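Local structure of iron-sulfur cluster assembly scaffold protein NifU (Fervidobacterium islandicum, 6A6F) at residues A[55-60]-A[67-72]; A[90-95]-A[127-132]. The protein probably serves as a scaffold or sulfur-transfer partner in the SUF pathway that assembles iron-sulfur clusters. All blocks are in the same frame, centred on the assembly; numbering follows the deposited sequence.

Contact 1 (A[55-60]-A[67-72]); sequences VKFEGH and ASTNVM
Phe57 and Thr69 meet in a CH-pi interaction in which the threonine methyl CG2 sits over one face of the phenyl ring, 3.9 Å from the ring centroid and displaced toward the CG side, where CG2 to CG is 3.6 Å. The flat, apolar phenyl suits a buried place between strand and helix. Threonine suits its own because it divides its duties: with CG2 anti to the backbone N, the methyl faces the strand while OG1 (chi1 -55°) turns back to hydrogen-bond the carbonyl of Ser65 one helical turn earlier.

Beside the methyl, the Asn70 amide makes only van der Waals contact: OD1 lies 3.4 Å from Phe57 CE1, at an oblique approach, the amide plane standing 73° from the ring. Asparagine fits because its ND2 can meanwhile bond the carbonyl of Tyr13. Were Phe57 cut back to an alanine, the Thr69 methyl is likely to lose the ring it packs on and a gap to open between strand and helix.

The contact joins strand 51-58, at the margin of the antiparallel sheet of the NifU-like fold, to helix 63-76. Val41 and Leu43 of strand 39-48 pack beside the phenyl ring, His20 meets it, and Pro127 of helix 118-135 touches Thr69.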
loop_
_atom_site.group_PDB
_atom_site.type_symbol
_atom_site.label_atom_id
_atom_site.label_comp_id
_atom_site.label_asym_id
_atom_site.label_seq_id
_atom_site.Cartn_x
_atom_site.Cartn_y
_atom_site.Cartn_z
ATOM N N VAL A 55 -19.163 1.617 -6.764
ATOM C CA VAL A 55 -18.468 1.215 -5.582
ATOM C C VAL A 55 -17.086 1.959 -5.565
ATOM O O VAL A 55 -16.387 1.997 -6.546
ATOM C CB VAL A 55 -18.251 -0.307 -5.520
ATOM C CG1 VAL A 55 -17.786 -0.705 -4.151
ATOM C CG2 VAL A 55 -19.531 -1.087 -5.816
ATOM N N LYS A 56 -16.751 2.521 -4.430
ATOM C CA LYS A 56 -15.443 3.067 -4.160
ATOM C C LYS A 56 -14.935 2.530 -2.784
ATOM O O LYS A 56 -15.702 2.020 -1.963
ATOM C CB LYS A 56 -15.506 4.577 -4.149
ATOM C CG LYS A 56 -15.747 5.188 -5.494
ATOM C CD LYS A 56 -15.397 6.690 -5.460
ATOM C CE LYS A 56 -15.739 7.290 -6.804
ATOM N NZ LYS A 56 -15.078 6.514 -7.875
ATOM N N PHE A 57 -13.634 2.635 -2.546
ATOM C CA PHE A 57 -13.093 2.300 -1.255
ATOM C C PHE A 57 -12.120 3.349 -0.729
ATOM O O PHE A 57 -11.355 3.986 -1.497
ATOM C CB PHE A 57 -12.428 0.941 -1.303
ATOM C CG PHE A 57 -11.071 0.942 -1.893
ATOM C CD1 PHE A 57 -10.898 0.979 -3.265
ATOM C CD2 PHE A 57 -9.957 0.929 -1.088
ATOM C CE1 PHE A 57 -9.618 1.035 -3.798
ATOM C CE2 PHE A 57 -8.681 0.964 -1.630
ATOM C CZ PHE A 57 -8.516 1.001 -2.975
ATOM N N GLU A 58 -12.137 3.473 0.581
ATOM C CA GLU A 58 -11.102 4.191 1.294
ATOM C C GLU A 58 -10.339 3.233 2.205
ATOM O O GLU A 58 -10.698 2.081 2.367
ATOM C CB GLU A 58 -11.696 5.393 2.059
ATOM C CG GLU A 58 -11.564 6.687 1.290
ATOM C CD GLU A 58 -10.092 7.135 1.096
ATOM O OE1 GLU A 58 -9.148 6.640 1.784
ATOM O OE2 GLU A 58 -9.881 8.006 0.240
ATOM N N GLY A 59 -9.287 3.758 2.826
ATOM C CA GLY A 59 -8.394 2.987 3.644
ATOM C C GLY A 59 -7.205 2.544 2.809
ATOM O O GLY A 59 -7.046 2.957 1.662
ATOM N N HIS A 60 -6.355 1.711 3.408
ATOM C CA HIS A 60 -5.228 1.177 2.698
ATOM C C HIS A 60 -4.770 -0.067 3.383
ATOM O O HIS A 60 -5.169 -0.385 4.503
ATOM C CB HIS A 60 -4.101 2.209 2.595
ATOM C CG HIS A 60 -3.386 2.442 3.884
ATOM N ND1 HIS A 60 -3.925 3.209 4.894
ATOM C CD2 HIS A 60 -2.206 1.967 4.360
ATOM C CE1 HIS A 60 -3.096 3.228 5.917
ATOM N NE2 HIS A 60 -2.044 2.480 5.626
ATOM N N ALA A 67 -5.115 -4.988 -4.208
ATOM C CA ALA A 67 -5.373 -5.662 -5.483
ATOM C C ALA A 67 -6.722 -6.379 -5.495
ATOM O O ALA A 67 -7.515 -6.197 -6.403
ATOM C CB ALA A 67 -4.263 -6.633 -5.840
ATOM N N SER A 68 -6.977 -7.139 -4.460
ATOM C CA SER A 68 -8.245 -7.849 -4.314
ATOM C C SER A 68 -9.447 -6.900 -4.295
ATOM O O SER A 68 -10.394 -7.136 -5.003
ATOM C CB SER A 68 -8.271 -8.722 -3.085
ATOM O OG SER A 68 -9.467 -9.518 -3.044
ATOM N N THR A 69 -9.373 -5.822 -3.518
ATOM C CA THR A 69 -10.409 -4.783 -3.505
ATOM C C THR A 69 -10.729 -4.200 -4.889
ATOM O O THR A 69 -11.899 -4.082 -5.267
ATOM C CB THR A 69 -10.027 -3.610 -2.558
ATOM O OG1 THR A 69 -9.753 -4.125 -1.237
ATOM C CG2 THR A 69 -11.181 -2.611 -2.462
ATOM N N ASN A 70 -9.698 -3.862 -5.645
ATOM C CA ASN A 70 -9.893 -3.280 -6.900
ATOM C C ASN A 70 -10.465 -4.287 -7.909
ATOM O O ASN A 70 -11.273 -3.906 -8.737
ATOM C CB ASN A 70 -8.577 -2.684 -7.419
ATOM C CG ASN A 70 -8.275 -1.332 -6.801
ATOM O OD1 ASN A 70 -9.129 -0.468 -6.805
ATOM N ND2 ASN A 70 -7.060 -1.146 -6.272
ATOM N N VAL A 71 -10.004 -5.534 -7.895
ATOM C CA VAL A 71 -10.509 -6.529 -8.844
ATOM C C VAL A 71 -11.980 -6.794 -8.481
ATOM O O VAL A 71 -12.817 -6.869 -9.367
ATOM C CB VAL A 71 -9.665 -7.791 -8.890
ATOM C CG1 VAL A 71 -10.320 -8.850 -9.719
ATOM C CG2 VAL A 71 -8.274 -7.470 -9.454
ATOM N N MET A 72 -12.281 -6.848 -7.202
ATOM C CA MET A 72 -13.664 -7.037 -6.760
ATOM C C MET A 72 -14.581 -5.941 -7.319
ATOM O O MET A 72 -15.664 -6.252 -7.895
ATOM C CB MET A 72 -13.774 -7.074 -5.253
ATOM C CG MET A 72 -15.158 -7.281 -4.715
ATOM S SD MET A 72 -15.295 -7.077 -2.939
ATOM C CE MET A 72 -15.319 -5.288 -2.728
#

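Contact 2 (A[90-95]-A[127-132]); sequences NAENMM and PWKTLE
Lys129 reaches between two glutamates, Glu92 on the facing helix and Glu132 on its own, and the resulting salt-bridge network is markedly lopsided. Its NZ lies only 2.7 Å from Glu132 OE1, engaging the syn lone pair of that oxygen, in an i to i+3 pairing within the helix. Toward Glu92 the same nitrogen stands almost evenly before both carboxylate oxygens, at 3.5 Å from OE1 and from OE2, so both bonds are weak. Bends at chi2 and chi3 fold the lysine chain (-47° and -72°), whereas Glu92 stretches out from its helix to meet it at about a right angle. A long, flexible lysine suits this partly exposed position: its charge can serve both carboxylates, and it probably eases the repulsion between Glu92 OE1 and Glu132 OE1, 5.0 Å apart.

Deeper in, the contact turns apolar. The methyl CB of Ala91 lies over one face of the Trp128 indole, 4.2 Å from the centroid of the five-membered ring and 7° off its normal, a CH-pi contact. Alanine is apt because its short side chain lets the broad indole lie against the helix, with the CA atoms of Ala91 and Trp128 8.0 Å apart.

The contact packs the end of helix 81-95 against the middle of helix 118-135. Met87 and Met88 of helix 81-95 also touch the indole, Phe124 meets its ring, and Met72 brings helix 63-76 against it.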
loop_
_atom_site.group_PDB
_atom_site.type_symbol
_atom_site.label_atom_id
_atom_site.label_comp_id
_atom_site.label_asym_id
_atom_site.label_seq_id
_atom_site.Cartn_x
_atom_site.Cartn_y
_atom_site.Cartn_z
ATOM N N ASN A 90 -18.014 -18.036 -4.374
ATOM C CA ASN A 90 -16.979 -18.656 -5.177
ATOM C C ASN A 90 -15.541 -18.289 -4.817
ATOM O O ASN A 90 -14.664 -19.166 -4.833
ATOM C CB ASN A 90 -17.216 -18.380 -6.623
ATOM C CG ASN A 90 -18.229 -19.326 -7.203
ATOM O OD1 ASN A 90 -17.882 -20.445 -7.573
ATOM N ND2 ASN A 90 -19.475 -18.886 -7.300
ATOM N N ALA A 91 -15.304 -17.018 -4.454
ATOM C CA ALA A 91 -13.944 -16.542 -4.183
ATOM C C ALA A 91 -13.450 -17.127 -2.898
ATOM O O ALA A 91 -12.281 -17.544 -2.815
ATOM C CB ALA A 91 -13.910 -15.027 -4.098
ATOM N N GLU A 92 -14.335 -17.158 -1.901
ATOM C CA GLU A 92 -14.037 -17.801 -0.648
ATOM C C GLU A 92 -13.828 -19.320 -0.852
ATOM O O GLU A 92 -12.815 -19.865 -0.392
ATOM C CB GLU A 92 -15.133 -17.526 0.407
ATOM C CG GLU A 92 -14.776 -18.133 1.758
ATOM C CD GLU A 92 -15.574 -17.602 2.938
ATOM O OE1 GLU A 92 -16.805 -17.521 2.817
ATOM O OE2 GLU A 92 -14.951 -17.288 3.995
ATOM N N ASN A 93 -14.720 -19.982 -1.584
ATOM C CA ASN A 93 -14.482 -21.401 -1.928
ATOM C C ASN A 93 -13.109 -21.657 -2.527
ATOM O O ASN A 93 -12.450 -22.641 -2.188
ATOM C CB ASN A 93 -15.561 -21.962 -2.871
ATOM C CG ASN A 93 -16.887 -22.203 -2.160
ATOM O OD1 ASN A 93 -16.990 -22.038 -0.944
ATOM N ND2 ASN A 93 -17.910 -22.561 -2.919
ATOM N N MET A 94 -12.683 -20.791 -3.433
ATOM C CA MET A 94 -11.347 -20.899 -4.030
ATOM C C MET A 94 -10.283 -20.933 -2.938
ATOM O O MET A 94 -9.383 -21.800 -2.942
ATOM C CB MET A 94 -11.086 -19.715 -4.992
ATOM C CG MET A 94 -9.847 -19.850 -5.871
ATOM S SD MET A 94 -9.552 -18.524 -7.051
ATOM C CE MET A 94 -9.599 -17.098 -5.952
ATOM N N MET A 95 -10.391 -20.003 -1.990
ATOM C CA MET A 95 -9.387 -19.842 -0.963
ATOM C C MET A 95 -9.325 -21.044 -0.057
ATOM O O MET A 95 -8.258 -21.464 0.323
ATOM C CB MET A 95 -9.666 -18.600 -0.120
ATOM C CG MET A 95 -9.221 -17.311 -0.786
ATOM S SD MET A 95 -7.451 -17.345 -1.109
ATOM C CE MET A 95 -7.390 -17.467 -2.870
ATOM N N PRO A 127 -11.790 -7.508 1.427
ATOM C CA PRO A 127 -12.878 -6.808 0.715
ATOM C C PRO A 127 -14.109 -7.651 0.521
ATOM O O PRO A 127 -15.197 -7.102 0.546
ATOM C CB PRO A 127 -12.279 -6.467 -0.639
ATOM C CG PRO A 127 -11.087 -7.366 -0.728
ATOM C CD PRO A 127 -10.569 -7.535 0.638
ATOM N N TRP A 128 -13.950 -8.941 0.259
ATOM C CA TRP A 128 -15.101 -9.820 -0.038
ATOM C C TRP A 128 -15.994 -10.058 1.203
ATOM O O TRP A 128 -17.221 -10.032 1.109
ATOM C CB TRP A 128 -14.615 -11.166 -0.603
ATOM C CG TRP A 128 -14.099 -11.076 -1.987
ATOM C CD1 TRP A 128 -12.805 -11.092 -2.369
ATOM C CD2 TRP A 128 -14.871 -10.896 -3.168
ATOM N NE1 TRP A 128 -12.714 -10.938 -3.712
ATOM C CE2 TRP A 128 -13.979 -10.830 -4.234
ATOM C CE3 TRP A 128 -16.233 -10.752 -3.420
ATOM C CZ2 TRP A 128 -14.400 -10.646 -5.548
ATOM C CZ3 TRP A 128 -16.650 -10.596 -4.738
ATOM C CH2 TRP A 128 -15.739 -10.555 -5.775
ATOM N N LYS A 129 -15.351 -10.279 2.351
ATOM C CA LYS A 129 -16.043 -10.440 3.619
ATOM C C LYS A 129 -16.743 -9.142 4.010
ATOM O O LYS A 129 -17.853 -9.179 4.506
ATOM C CB LYS A 129 -15.062 -10.845 4.733
ATOM C CG LYS A 129 -14.350 -12.198 4.561
ATOM C CD LYS A 129 -15.267 -13.353 4.173
ATOM C CE LYS A 129 -16.152 -13.781 5.342
ATOM N NZ LYS A 129 -17.184 -14.819 4.968
ATOM N N THR A 130 -16.097 -8.007 3.743
ATOM C CA THR A 130 -16.705 -6.711 3.976
ATOM C C THR A 130 -17.885 -6.478 3.072
ATOM O O THR A 130 -18.926 -6.014 3.528
ATOM C CB THR A 130 -15.688 -5.565 3.843
ATOM O OG1 THR A 130 -14.622 -5.825 4.750
ATOM C CG2 THR A 130 -16.334 -4.234 4.195
ATOM N N LEU A 131 -17.766 -6.871 1.812
ATOM C CA LEU A 131 -18.889 -6.833 0.902
ATOM C C LEU A 131 -20.090 -7.694 1.346
ATOM O O LEU A 131 -21.245 -7.245 1.309
ATOM C CB LEU A 131 -18.441 -7.317 -0.443
ATOM C CG LEU A 131 -19.503 -7.450 -1.534
ATOM C CD1 LEU A 131 -19.986 -6.119 -2.018
ATOM C CD2 LEU A 131 -18.939 -8.191 -2.718
ATOM N N GLU A 132 -19.828 -8.944 1.725
ATOM C CA GLU A 132 -20.880 -9.835 2.293
ATOM C C GLU A 132 -21.686 -9.178 3.417
ATOM O O GLU A 132 -22.927 -9.131 3.399
ATOM C CB GLU A 132 -20.232 -11.138 2.782
ATOM C CG GLU A 132 -21.238 -12.215 3.211
ATOM C CD GLU A 132 -20.552 -13.522 3.637
ATOM O OE1 GLU A 132 -19.396 -13.480 4.099
ATOM O OE2 GLU A 132 -21.163 -14.592 3.488
#

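From the N terminus, the chain passes through helix 8-14 and the strands of the sheet before contact 1 closes a short loop, bringing helix 63-76 back onto strand 51-58. Contact 2 opens only after this loop is complete: from helix 81-95 the chain runs through helix 102-105 and returns in helix 118-135, closing a much longer loop. The two are therefore in series, neither enclosing nor crossing the other. Their centres lie about 13 Å apart, yet they touch, with Met72 SD 3.5 Å from Pro127 O and Ser68 OG 3.6 Å from Pro127 CG. Helix 63-76 thus lies between the sheet and helix 118-135, against which helix 81-95 packs.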